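Local coordinates for 3-oxoacyl-(acyl-carrier protein) synthase II (Thermus thermophilus, PDB 1J3N) that probably catalyses the condensation step of fatty acid elongation, adding a two-carbon unit from malonyl-acyl carrier protein to a growing acyl chain, at residues E96-L101 with A180-A185; A78-L83 with M146-T151; M139-I144 with S154-T159; L168-R173 with V256-S261; R2-T7 with R173-G178. All blocks are in the same frame, centred on the assembly; numbering follows the deposited sequence.

Interaction 5 opens first, at the N-terminal strand 4-13, and closes a loop of some 165 residues when it meets the end of helix 163-176. Interactions 2 and 3 both lie within that loop. Interaction 2 opens next and joins helix 70-86 to the end of helix 139-148. Interaction 1 pairs strands 98-103 and 182-189. It encloses interaction 3 and crosses interactions 2, 4 and 5. Interaction 3 ties helix 139-148 to the extended segment after it, and so crosses interaction 2. Interaction 4 opens on helix 163-176 and closes at strand 253-262, linking the N-terminal and C-terminal halves. It shares R173 with interaction 5 and crosses it, while interactions 2 and 3 close before it opens.

Interaction 1: residues E96-L101 with A180-A185; sequences ERVGTL and ADLVLA
R97 and D181 form a two-point salt bridge at the start of a parallel strand pair. The guanidinium meets the carboxylate side-on. R97 NE reaches D181 OD2 at 2.8 Å and R97 NH2 reaches D181 OD1 at 3.1 Å. Both acceptors lie in or near the guanidinium plane, and both bonds are almost straight. The carboxylate is met from above its own plane, as the two planes stand 54° apart. The R97 chain bends at chi2 and chi3 (-59° and -56°), which folds the guanidinium back over A180 CA. Just beside this, R97 O accepts two backbone bonds, from D181 N at 2.9 Å and L182 N at 3.3 Å. The parallel ladder follows: G99 N to L182 O at 2.9 Å, L184 N to G99 O at 3.1 Å and L101 N to L184 O at 2.9 Å. Further out, R97 NH2 also bonds G178 O, and D181 OD1 has a second cationic partner in R2. With an alanine in place of R97, D181 would probably keep R2 but lose its two-nitrogen grip and be freer to turn. One carboxylate thus serves two arginines, whose charges it probably offsets in part where these two neighbouring strands of the thiolase-type sheet begin.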
# COMPACT_ATOMS: atom_id res chain seq x y z
N GLU A 96 -3.09 -20.35 8.76
CA GLU A 96 -1.75 -19.76 8.78
C GLU A 96 -1.16 -19.67 7.39
O GLU A 96 -0.19 -18.94 7.18
CB GLU A 96 -0.80 -20.59 9.64
CG GLU A 96 -1.22 -20.73 11.09
CD GLU A 96 -0.08 -21.24 11.96
OE1 GLU A 96 0.64 -22.16 11.53
OE2 GLU A 96 0.09 -20.71 13.08
N ARG A 97 -1.73 -20.40 6.44
CA ARG A 97 -1.22 -20.42 5.08
C ARG A 97 -2.05 -19.60 4.11
O ARG A 97 -1.82 -19.62 2.90
CB ARG A 97 -1.11 -21.87 4.61
CG ARG A 97 -0.23 -22.74 5.51
CD ARG A 97 1.18 -22.17 5.57
NE ARG A 97 1.75 -22.06 4.23
CZ ARG A 97 2.85 -21.36 3.94
NH1 ARG A 97 3.51 -20.71 4.89
NH2 ARG A 97 3.29 -21.33 2.69
N VAL A 98 -3.02 -18.86 4.65
CA VAL A 98 -3.88 -18.02 3.83
C VAL A 98 -3.57 -16.56 4.10
O VAL A 98 -3.65 -16.09 5.23
CB VAL A 98 -5.37 -18.26 4.12
CG1 VAL A 98 -6.21 -17.32 3.26
CG2 VAL A 98 -5.73 -19.70 3.81
N GLY A 99 -3.22 -15.85 3.03
CA GLY A 99 -2.90 -14.44 3.15
C GLY A 99 -4.01 -13.58 2.58
O GLY A 99 -4.92 -14.08 1.90
N THR A 100 -3.93 -12.28 2.86
CA THR A 100 -4.91 -11.32 2.39
C THR A 100 -4.18 -10.09 1.86
O THR A 100 -3.21 -9.62 2.47
CB THR A 100 -5.87 -10.91 3.54
OG1 THR A 100 -5.11 -10.47 4.66
CG2 THR A 100 -6.73 -12.07 3.98
N LEU A 101 -4.62 -9.58 0.72
CA LEU A 101 -3.99 -8.42 0.11
C LEU A 101 -4.98 -7.70 -0.81
O LEU A 101 -4.93 -7.86 -2.04
CB LEU A 101 -2.75 -8.84 -0.68
CG LEU A 101 -1.51 -7.93 -0.54
CD1 LEU A 101 -0.39 -8.44 -1.44
CD2 LEU A 101 -1.87 -6.49 -0.90
N ALA A 180 2.84 -18.02 1.58
CA ALA A 180 1.45 -18.42 1.68
C ALA A 180 1.14 -19.40 0.57
O ALA A 180 1.85 -19.45 -0.44
CB ALA A 180 0.54 -17.18 1.57
N ASP A 181 0.07 -20.18 0.74
CA ASP A 181 -0.33 -21.14 -0.27
C ASP A 181 -1.57 -20.67 -1.01
O ASP A 181 -1.82 -21.06 -2.15
CB ASP A 181 -0.58 -22.51 0.36
CG ASP A 181 0.64 -23.01 1.09
OD1 ASP A 181 1.73 -22.87 0.50
OD2 ASP A 181 0.51 -23.52 2.22
N LEU A 182 -2.35 -19.83 -0.34
CA LEU A 182 -3.56 -19.29 -0.94
C LEU A 182 -3.69 -17.84 -0.47
O LEU A 182 -3.38 -17.53 0.68
CB LEU A 182 -4.77 -20.12 -0.49
CG LEU A 182 -6.08 -19.98 -1.27
CD1 LEU A 182 -7.00 -21.14 -0.95
CD2 LEU A 182 -6.73 -18.65 -0.93
N VAL A 183 -4.12 -16.95 -1.36
CA VAL A 183 -4.27 -15.55 -1.00
C VAL A 183 -5.51 -14.90 -1.64
O VAL A 183 -5.78 -15.11 -2.82
CB VAL A 183 -3.02 -14.72 -1.41
CG1 VAL A 183 -3.28 -13.23 -1.13
CG2 VAL A 183 -1.78 -15.19 -0.65
N LEU A 184 -6.26 -14.14 -0.85
CA LEU A 184 -7.41 -13.43 -1.39
C LEU A 184 -6.82 -12.06 -1.71
O LEU A 184 -6.41 -11.33 -0.81
CB LEU A 184 -8.54 -13.31 -0.36
CG LEU A 184 -9.24 -14.56 0.18
CD1 LEU A 184 -10.37 -14.14 1.10
CD2 LEU A 184 -9.80 -15.40 -0.96
N ALA A 185 -6.75 -11.72 -3.00
CA ALA A 185 -6.16 -10.46 -3.42
C ALA A 185 -7.01 -9.70 -4.42
O ALA A 185 -7.78 -10.29 -5.19
CB ALA A 185 -4.78 -10.72 -4.04

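Interaction 2: residues A78-L83 with M146-T151; sequences AAQLAL and MRYGFT
Helix 139-148 ends here against helix 70-86, with R147, Y148 and F150 meeting Q80 and L83. G149, at a phi of 74°, takes the chain out of the helix and on to F150. L83 CD1 sits over one face of the Y148 ring, 3.6 Å from its centroid, in a CH-pi contact. The aliphatic R147 CD covers the opposite ring face near its rim. L83 CD1 also meets the edge of the F150 ring, at 4.3 Å from CZ. The hydroxyl end of Y148 rests on the helix, with OH 3.4 Å from Q80 CA. Beside the ring, the extended R147 chain carries its guanidinium to the Q80 amide. CG of Q80 lies opposite the backbone N (chi1 -172°), and the straight chain beyond it brings OE1 within 3.0 Å of R147 NH1. A weak bond from R147 NH2 to the same oxygen measures 3.1 Å. Neither is straight. Q80 NE2 bonds E84, which sets which way round the amide lies. A leucine in place of Q80 would probably leave R147 without this acceptor and E84 without its amide donor. In the polar link R147, probably charged, meets a neutral carbonyl, and E84, probably an anion, is one step behind.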
# COMPACT_ATOMS: atom_id res chain seq x y z
N ALA A 78 -16.91 -9.02 -1.88
CA ALA A 78 -16.17 -9.64 -2.98
C ALA A 78 -15.39 -10.85 -2.50
O ALA A 78 -15.32 -11.87 -3.20
CB ALA A 78 -15.23 -8.63 -3.63
N ALA A 79 -14.80 -10.76 -1.31
CA ALA A 79 -14.04 -11.87 -0.76
C ALA A 79 -14.96 -13.06 -0.51
O ALA A 79 -14.57 -14.20 -0.77
CB ALA A 79 -13.35 -11.44 0.55
N GLN A 80 -16.16 -12.82 0.01
CA GLN A 80 -17.11 -13.91 0.25
C GLN A 80 -17.48 -14.55 -1.08
O GLN A 80 -17.44 -15.78 -1.22
CB GLN A 80 -18.38 -13.39 0.95
CG GLN A 80 -19.33 -14.51 1.39
CD GLN A 80 -20.52 -14.01 2.21
OE1 GLN A 80 -20.40 -13.05 2.98
NE2 GLN A 80 -21.66 -14.67 2.05
N LEU A 81 -17.83 -13.73 -2.06
CA LEU A 81 -18.17 -14.22 -3.39
C LEU A 81 -16.99 -15.02 -3.96
O LEU A 81 -17.18 -16.05 -4.62
CB LEU A 81 -18.51 -13.05 -4.32
CG LEU A 81 -19.73 -12.18 -4.01
CD1 LEU A 81 -19.84 -11.06 -5.02
CD2 LEU A 81 -21.00 -13.02 -4.02
N ALA A 82 -15.78 -14.54 -3.71
CA ALA A 82 -14.58 -15.21 -4.22
C ALA A 82 -14.41 -16.60 -3.61
O ALA A 82 -14.21 -17.59 -4.32
CB ALA A 82 -13.35 -14.36 -3.91
N LEU A 83 -14.51 -16.68 -2.28
CA LEU A 83 -14.38 -17.95 -1.59
C LEU A 83 -15.47 -18.91 -2.03
O LEU A 83 -15.22 -20.10 -2.24
CB LEU A 83 -14.46 -17.74 -0.08
CG LEU A 83 -13.25 -17.10 0.58
CD1 LEU A 83 -13.55 -16.88 2.06
CD2 LEU A 83 -12.03 -18.02 0.42
N MET A 146 -9.64 -10.99 9.66
CA MET A 146 -10.35 -11.16 10.93
C MET A 146 -11.61 -12.00 10.80
O MET A 146 -11.89 -12.86 11.64
CB MET A 146 -10.71 -9.80 11.51
CG MET A 146 -9.50 -8.98 11.94
SD MET A 146 -9.93 -7.46 12.78
CE MET A 146 -10.27 -6.37 11.42
N ARG A 147 -12.37 -11.77 9.73
CA ARG A 147 -13.60 -12.50 9.51
C ARG A 147 -13.41 -14.00 9.36
O ARG A 147 -14.21 -14.79 9.87
CB ARG A 147 -14.33 -11.96 8.28
CG ARG A 147 -15.75 -12.49 8.13
CD ARG A 147 -16.45 -12.01 6.87
NE ARG A 147 -17.87 -12.36 6.92
CZ ARG A 147 -18.71 -12.29 5.90
NH1 ARG A 147 -18.29 -11.88 4.71
NH2 ARG A 147 -19.99 -12.61 6.07
N TYR A 148 -12.36 -14.40 8.65
CA TYR A 148 -12.08 -15.81 8.40
C TYR A 148 -10.96 -16.43 9.22
O TYR A 148 -10.72 -17.63 9.13
CB TYR A 148 -11.79 -16.01 6.90
CG TYR A 148 -12.92 -15.56 6.00
CD1 TYR A 148 -14.17 -16.17 6.05
CD2 TYR A 148 -12.73 -14.52 5.09
CE1 TYR A 148 -15.21 -15.75 5.21
CE2 TYR A 148 -13.76 -14.10 4.25
CZ TYR A 148 -15.00 -14.72 4.32
OH TYR A 148 -16.01 -14.29 3.49
N GLY A 149 -10.26 -15.62 10.00
CA GLY A 149 -9.17 -16.14 10.82
C GLY A 149 -7.91 -16.48 10.04
O GLY A 149 -7.12 -17.31 10.49
N PHE A 150 -7.73 -15.85 8.88
CA PHE A 150 -6.55 -16.09 8.06
C PHE A 150 -5.37 -15.37 8.70
O PHE A 150 -5.36 -14.14 8.77
CB PHE A 150 -6.77 -15.56 6.64
CG PHE A 150 -7.93 -16.20 5.90
CD1 PHE A 150 -8.25 -17.54 6.10
CD2 PHE A 150 -8.64 -15.48 4.95
CE1 PHE A 150 -9.25 -18.15 5.37
CE2 PHE A 150 -9.65 -16.08 4.20
CZ PHE A 150 -9.96 -17.42 4.41
N THR A 151 -4.38 -16.12 9.17
CA THR A 151 -3.24 -15.51 9.84
C THR A 151 -1.96 -15.42 9.00
O THR A 151 -0.87 -15.18 9.54
CB THR A 151 -2.92 -16.23 11.16
OG1 THR A 151 -2.61 -17.60 10.89
CG2 THR A 151 -4.12 -16.16 12.11

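Interaction 3: residues M139-I144 with S154-T159; sequences MASAHI and SSTVVT
S141 makes the direct hydrogen bond of this contact, from OG to S155 O at 2.8 Å. The hydroxyl approaches from a position tilted 34° out of the carbonyl plane. It is turned there by a chi1 of -75°, which sets OG beside the backbone N of its own residue. S141 OG also accepts from V102 N, so it links the helix to strand 98-103 as well as to the segment 154-159. A second polar link runs through water. One molecule accepts from S141 N at 3.0 Å and from T156 OG1 at 2.7 Å. S141 lies in the first turn of helix 139-148, and the water meets a backbone N-H there. Van der Waals contact is slight. S154 OG lies 3.7 Å from S141 CB, while its polar partner is T100 OG1. The segment 154-159 lies at the dimer interface, as in other thiolase-fold dimers: T156 and V158 make backbone bonds to the second subunit, S154 O bonds H399 of that subunit, and V158 packs on V158 of the second subunit. Residues 154-159 therefore run between helix 139-148, strand 98-103 and the partner subunit, and lead on towards helix 163-176.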
# COMPACT_ATOMS: atom_id res chain seq x y z
N MET A 139 -7.63 -1.56 6.20
CA MET A 139 -8.76 -2.20 6.86
C MET A 139 -9.56 -3.18 6.01
O MET A 139 -10.36 -3.95 6.54
CB MET A 139 -9.68 -1.15 7.48
CG MET A 139 -9.04 -0.39 8.62
SD MET A 139 -8.24 -1.46 9.82
CE MET A 139 -9.64 -2.11 10.69
N ALA A 140 -9.36 -3.17 4.70
CA ALA A 140 -10.05 -4.12 3.84
C ALA A 140 -9.37 -5.47 4.05
O ALA A 140 -10.02 -6.49 4.29
CB ALA A 140 -9.95 -3.69 2.39
N SER A 141 -8.04 -5.49 3.97
CA SER A 141 -7.29 -6.71 4.20
C SER A 141 -7.52 -7.21 5.63
O SER A 141 -7.85 -8.37 5.85
CB SER A 141 -5.79 -6.47 3.98
OG SER A 141 -5.50 -6.36 2.60
N ALA A 142 -7.37 -6.30 6.59
CA ALA A 142 -7.54 -6.63 8.00
C ALA A 142 -8.91 -7.24 8.31
O ALA A 142 -9.00 -8.23 9.04
CB ALA A 142 -7.34 -5.38 8.85
N HIS A 143 -9.97 -6.64 7.79
CA HIS A 143 -11.30 -7.16 8.06
C HIS A 143 -11.52 -8.53 7.45
O HIS A 143 -12.23 -9.35 8.03
CB HIS A 143 -12.37 -6.17 7.58
CG HIS A 143 -12.75 -5.18 8.63
ND1 HIS A 143 -13.42 -5.55 9.78
CD2 HIS A 143 -12.51 -3.86 8.74
CE1 HIS A 143 -13.57 -4.49 10.56
NE2 HIS A 143 -13.02 -3.45 9.95
N ILE A 144 -10.92 -8.78 6.29
CA ILE A 144 -11.07 -10.08 5.66
C ILE A 144 -10.33 -11.13 6.49
O ILE A 144 -10.84 -12.24 6.71
CB ILE A 144 -10.54 -10.06 4.21
CG1 ILE A 144 -11.49 -9.25 3.32
CG2 ILE A 144 -10.40 -11.48 3.69
CD1 ILE A 144 -10.87 -8.78 2.00
N SER A 154 -0.79 -10.23 5.87
CA SER A 154 -1.93 -9.36 5.57
C SER A 154 -1.39 -7.98 5.20
O SER A 154 -1.07 -7.18 6.07
CB SER A 154 -2.84 -9.26 6.81
OG SER A 154 -4.06 -8.60 6.51
N SER A 155 -1.30 -7.71 3.90
CA SER A 155 -0.77 -6.42 3.45
C SER A 155 -1.73 -5.62 2.58
O SER A 155 -2.79 -6.10 2.17
CB SER A 155 0.56 -6.62 2.72
OG SER A 155 1.28 -5.40 2.65
N THR A 156 -1.34 -4.38 2.31
CA THR A 156 -2.15 -3.46 1.53
C THR A 156 -1.30 -2.53 0.67
O THR A 156 -0.38 -1.88 1.17
CB THR A 156 -3.02 -2.57 2.46
OG1 THR A 156 -3.91 -3.39 3.22
CG2 THR A 156 -3.81 -1.57 1.63
N VAL A 157 -1.61 -2.46 -0.62
CA VAL A 157 -0.90 -1.56 -1.53
C VAL A 157 -1.88 -0.48 -1.99
O VAL A 157 -3.08 -0.74 -2.17
CB VAL A 157 -0.35 -2.31 -2.77
CG1 VAL A 157 0.70 -3.34 -2.35
CG2 VAL A 157 -1.49 -2.99 -3.51
N VAL A 158 -1.36 0.73 -2.14
CA VAL A 158 -2.14 1.87 -2.58
C VAL A 158 -1.34 2.55 -3.68
O VAL A 158 -0.39 3.28 -3.40
CB VAL A 158 -2.37 2.88 -1.41
CG1 VAL A 158 -3.14 4.11 -1.91
CG2 VAL A 158 -3.16 2.19 -0.28
N THR A 159 -1.71 2.28 -4.92
CA THR A 159 -1.03 2.86 -6.07
C THR A 159 -2.05 3.35 -7.09
O THR A 159 -1.92 3.11 -8.30
CB THR A 159 -0.05 1.86 -6.71
OG1 THR A 159 -0.69 0.60 -6.90
CG2 THR A 159 1.17 1.67 -5.80
O HOH W 1 -6.58 -3.19 2.69

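Interaction 4: residues L168-R173 with V256-S261; sequences LGSALR and VGFGRS
This is a helix laid across a strand, with the F258 ring from strand 253-262 pressed against G169 of helix 163-176. It joins the N-terminal and C-terminal halves of the thiolase-type fold. The local axes come within 8.7 Å at an angle of 123°. G169 and F258 meet in a CH-pi interaction. G169 CA stands 3.4 Å above the centroid of the F258 ring, just 3° from the normal. A CB on G169 would collide with the ring, so the close approach depends on the bare backbone. CG of F258 lies opposite the backbone N (chi1 178°), which sends the ring out towards the helix. L172 slides past the base of F258, with CD2 3.7 Å from CB. R173 comes to the ring edge, where NE is 3.8 Å from F258 CD2, and R173 NH1 bonds Q176. F258 CZ lies over one face of the R260 guanidinium. R260 forms a salt bridge with D166, and E179 of the second subunit pairs with both R173 and R260, probably offsetting their charges. Water 2 donates to V256 O at 2.8 Å and meets R173 NH1 weakly at 3.5 Å. L168 and A171 carry the same helix on to strands 182-189 and 232-240 of this sheet. Strand 253-262 pairs with strand 399-406, through a classic beta bulge at V256 and G257; L403 of that strand touches F258, and helix 275-288 packs on V256 and S261.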
# COMPACT_ATOMS: atom_id res chain seq x y z
N LEU A 168 -2.46 -7.93 -6.84
CA LEU A 168 -2.50 -9.29 -7.36
C LEU A 168 -1.09 -9.81 -7.65
O LEU A 168 -0.75 -10.94 -7.30
CB LEU A 168 -3.36 -9.35 -8.64
CG LEU A 168 -4.87 -9.36 -8.36
CD1 LEU A 168 -5.67 -9.23 -9.66
CD2 LEU A 168 -5.21 -10.67 -7.65
N GLY A 169 -0.27 -8.98 -8.28
CA GLY A 169 1.09 -9.38 -8.57
C GLY A 169 1.89 -9.58 -7.30
O GLY A 169 2.77 -10.44 -7.23
N SER A 170 1.60 -8.79 -6.28
CA SER A 170 2.30 -8.91 -5.00
C SER A 170 1.89 -10.20 -4.28
O SER A 170 2.67 -10.75 -3.50
CB SER A 170 2.02 -7.69 -4.12
OG SER A 170 2.55 -6.51 -4.71
N ALA A 171 0.66 -10.65 -4.52
CA ALA A 171 0.16 -11.88 -3.90
C ALA A 171 0.81 -13.02 -4.67
O ALA A 171 1.14 -14.05 -4.10
CB ALA A 171 -1.37 -11.97 -4.02
N LEU A 172 0.98 -12.81 -5.97
CA LEU A 172 1.65 -13.80 -6.81
C LEU A 172 3.00 -14.10 -6.19
O LEU A 172 3.37 -15.26 -6.01
CB LEU A 172 1.86 -13.26 -8.23
CG LEU A 172 2.81 -14.04 -9.14
CD1 LEU A 172 2.21 -15.39 -9.51
CD2 LEU A 172 3.09 -13.23 -10.40
N ARG A 173 3.74 -13.04 -5.86
CA ARG A 173 5.07 -13.17 -5.27
C ARG A 173 5.04 -13.88 -3.94
O ARG A 173 5.87 -14.73 -3.66
CB ARG A 173 5.71 -11.79 -5.10
CG ARG A 173 5.96 -11.06 -6.40
CD ARG A 173 6.73 -11.91 -7.40
NE ARG A 173 7.13 -11.11 -8.56
CZ ARG A 173 7.24 -11.58 -9.80
NH1 ARG A 173 6.98 -12.86 -10.06
NH2 ARG A 173 7.60 -10.77 -10.78
N VAL A 256 0.90 -16.04 -14.77
CA VAL A 256 2.29 -16.30 -15.13
C VAL A 256 3.26 -15.11 -15.11
O VAL A 256 4.47 -15.29 -14.96
CB VAL A 256 2.35 -16.95 -16.53
CG1 VAL A 256 1.55 -18.25 -16.53
CG2 VAL A 256 1.77 -16.00 -17.56
N GLY A 257 2.74 -13.90 -15.28
CA GLY A 257 3.64 -12.76 -15.30
C GLY A 257 3.19 -11.53 -14.55
O GLY A 257 1.99 -11.24 -14.47
N PHE A 258 4.16 -10.80 -14.01
CA PHE A 258 3.92 -9.58 -13.25
C PHE A 258 5.01 -8.57 -13.64
O PHE A 258 6.20 -8.84 -13.49
CB PHE A 258 3.96 -9.89 -11.75
CG PHE A 258 3.78 -8.69 -10.86
CD1 PHE A 258 2.87 -7.69 -11.18
CD2 PHE A 258 4.49 -8.60 -9.66
CE1 PHE A 258 2.67 -6.60 -10.31
CE2 PHE A 258 4.30 -7.52 -8.79
CZ PHE A 258 3.38 -6.53 -9.11
N GLY A 259 4.60 -7.43 -14.19
CA GLY A 259 5.59 -6.44 -14.59
C GLY A 259 5.23 -5.05 -14.13
O GLY A 259 4.09 -4.61 -14.25
N ARG A 260 6.22 -4.35 -13.60
CA ARG A 260 6.01 -3.00 -13.11
C ARG A 260 7.09 -2.02 -13.53
O ARG A 260 8.23 -2.41 -13.78
CB ARG A 260 5.92 -3.02 -11.59
CG ARG A 260 4.62 -3.61 -11.07
CD ARG A 260 4.60 -3.56 -9.56
NE ARG A 260 5.74 -4.27 -8.99
CZ ARG A 260 5.96 -4.42 -7.69
NH1 ARG A 260 5.10 -3.92 -6.81
NH2 ARG A 260 7.03 -5.10 -7.27
N SER A 261 6.72 -0.75 -13.61
CA SER A 261 7.64 0.30 -13.98
C SER A 261 7.06 1.64 -13.51
O SER A 261 5.94 1.69 -13.00
CB SER A 261 7.83 0.32 -15.50
OG SER A 261 6.81 1.08 -16.13
O HOH W 2 6.12 -15.02 -12.67

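Interaction 5: residues R2-T7 with R173-G178; sequences RRVVVT and RMIQLG
R2 reaches across to the last turn of helix 163-176 and donates from NH2 to I175 O at 2.9 Å. The N-H...O angle is 149°, and the donor is tilted 15° from the carbonyl plane. A bend at chi3 (-67°) turns the guanidinium so that I175 CG2 covers one of its faces, 3.8 Å from NH2. Through its other terminal nitrogen, NH1, R2 forms a salt bridge with D181. V4 is next along the chain to meet I175. Its CG2 touches I175 CG2 at 3.8 Å, and its CG1 lies 4.0 Å from I175 CD1. The two side chains cross at a slant, and both V4 methyls meet the isoleucine. The helix closes in a Schellman motif, with G178 at positive phi. G178 N bonds I175 O at 3.0 Å, so this one carbonyl accepts from the motif and from R2 together. L238 of strand 232-240 also borders I175. Q176 CG meets the same V4 methyl, 3.9 Å from V4 CG2. The Q176 amide is held at both ends. OE1 accepts from R173 NH1 at 2.7 Å, on a lone pair, while NE2 donates to a water that in turn bonds R2 O at 2.7 Å.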
# COMPACT_ATOMS: atom_id res chain seq x y z
N ARG A 2 6.90 -22.16 -7.65
CA ARG A 2 5.60 -22.82 -7.75
C ARG A 2 4.69 -22.06 -8.70
O ARG A 2 4.79 -20.84 -8.83
CB ARG A 2 4.91 -22.89 -6.38
CG ARG A 2 5.56 -23.81 -5.37
CD ARG A 2 4.65 -23.98 -4.16
NE ARG A 2 4.50 -22.75 -3.38
CZ ARG A 2 3.68 -22.62 -2.35
NH1 ARG A 2 2.93 -23.64 -1.96
NH2 ARG A 2 3.63 -21.47 -1.67
N ARG A 3 3.81 -22.78 -9.37
CA ARG A 3 2.88 -22.13 -10.26
C ARG A 3 1.78 -21.55 -9.37
O ARG A 3 1.54 -22.04 -8.26
CB ARG A 3 2.29 -23.13 -11.26
CG ARG A 3 3.30 -23.65 -12.28
CD ARG A 3 2.63 -24.02 -13.59
NE ARG A 3 1.77 -25.20 -13.49
CZ ARG A 3 0.58 -25.31 -14.07
NH1 ARG A 3 0.10 -24.32 -14.80
NH2 ARG A 3 -0.12 -26.43 -13.94
N VAL A 4 1.15 -20.49 -9.84
CA VAL A 4 0.09 -19.85 -9.09
C VAL A 4 -1.10 -19.74 -10.03
O VAL A 4 -0.99 -19.19 -11.13
CB VAL A 4 0.52 -18.44 -8.61
CG1 VAL A 4 -0.65 -17.75 -7.92
CG2 VAL A 4 1.72 -18.55 -7.67
N VAL A 5 -2.23 -20.30 -9.60
CA VAL A 5 -3.43 -20.28 -10.42
C VAL A 5 -4.60 -19.59 -9.73
O VAL A 5 -4.69 -19.55 -8.50
CB VAL A 5 -3.85 -21.70 -10.81
CG1 VAL A 5 -2.78 -22.35 -11.68
CG2 VAL A 5 -4.11 -22.54 -9.57
N VAL A 6 -5.50 -19.06 -10.55
CA VAL A 6 -6.71 -18.36 -10.11
C VAL A 6 -7.83 -19.41 -9.99
O VAL A 6 -8.17 -20.05 -10.98
CB VAL A 6 -7.12 -17.29 -11.15
CG1 VAL A 6 -8.39 -16.57 -10.71
CG2 VAL A 6 -5.99 -16.30 -11.36
N THR A 7 -8.39 -19.56 -8.80
CA THR A 7 -9.44 -20.54 -8.57
C THR A 7 -10.74 -19.95 -8.04
O THR A 7 -11.70 -20.68 -7.80
CB THR A 7 -8.97 -21.60 -7.56
OG1 THR A 7 -8.70 -20.98 -6.30
CG2 THR A 7 -7.70 -22.29 -8.07
N ARG A 173 3.74 -13.04 -5.86
CA ARG A 173 5.07 -13.17 -5.27
C ARG A 173 5.04 -13.88 -3.94
O ARG A 173 5.87 -14.73 -3.66
CB ARG A 173 5.71 -11.79 -5.10
CG ARG A 173 5.96 -11.06 -6.40
CD ARG A 173 6.73 -11.91 -7.40
NE ARG A 173 7.13 -11.11 -8.56
CZ ARG A 173 7.24 -11.58 -9.80
NH1 ARG A 173 6.98 -12.86 -10.06
NH2 ARG A 173 7.60 -10.77 -10.78
N MET A 174 4.07 -13.51 -3.11
CA MET A 174 3.86 -14.08 -1.80
C MET A 174 3.74 -15.60 -1.88
O MET A 174 4.29 -16.33 -1.05
CB MET A 174 2.59 -13.47 -1.22
CG MET A 174 2.43 -13.50 0.28
SD MET A 174 0.87 -12.65 0.67
CE MET A 174 1.39 -10.96 0.71
N ILE A 175 3.00 -16.10 -2.87
CA ILE A 175 2.84 -17.55 -3.01
C ILE A 175 4.10 -18.17 -3.63
O ILE A 175 4.57 -19.21 -3.19
CB ILE A 175 1.58 -17.91 -3.86
CG1 ILE A 175 0.32 -17.35 -3.18
CG2 ILE A 175 1.46 -19.43 -3.98
CD1 ILE A 175 -0.97 -17.58 -3.97
N GLN A 176 4.65 -17.53 -4.66
CA GLN A 176 5.86 -18.05 -5.31
C GLN A 176 7.02 -18.16 -4.32
O GLN A 176 7.83 -19.08 -4.40
CB GLN A 176 6.31 -17.14 -6.46
CG GLN A 176 5.34 -17.00 -7.62
CD GLN A 176 5.89 -16.10 -8.71
OE1 GLN A 176 6.34 -14.98 -8.43
NE2 GLN A 176 5.86 -16.57 -9.95
N LEU A 177 7.08 -17.21 -3.39
CA LEU A 177 8.13 -17.16 -2.37
C LEU A 177 7.88 -18.11 -1.20
O LEU A 177 8.73 -18.27 -0.33
CB LEU A 177 8.27 -15.72 -1.85
CG LEU A 177 8.77 -14.63 -2.80
CD1 LEU A 177 8.31 -13.26 -2.31
CD2 LEU A 177 10.29 -14.68 -2.89
N GLY A 178 6.70 -18.74 -1.17
CA GLY A 178 6.39 -19.66 -0.08
C GLY A 178 5.86 -19.03 1.20
O GLY A 178 5.80 -19.70 2.23
O HOH W 3 4.77 -19.16 -11.00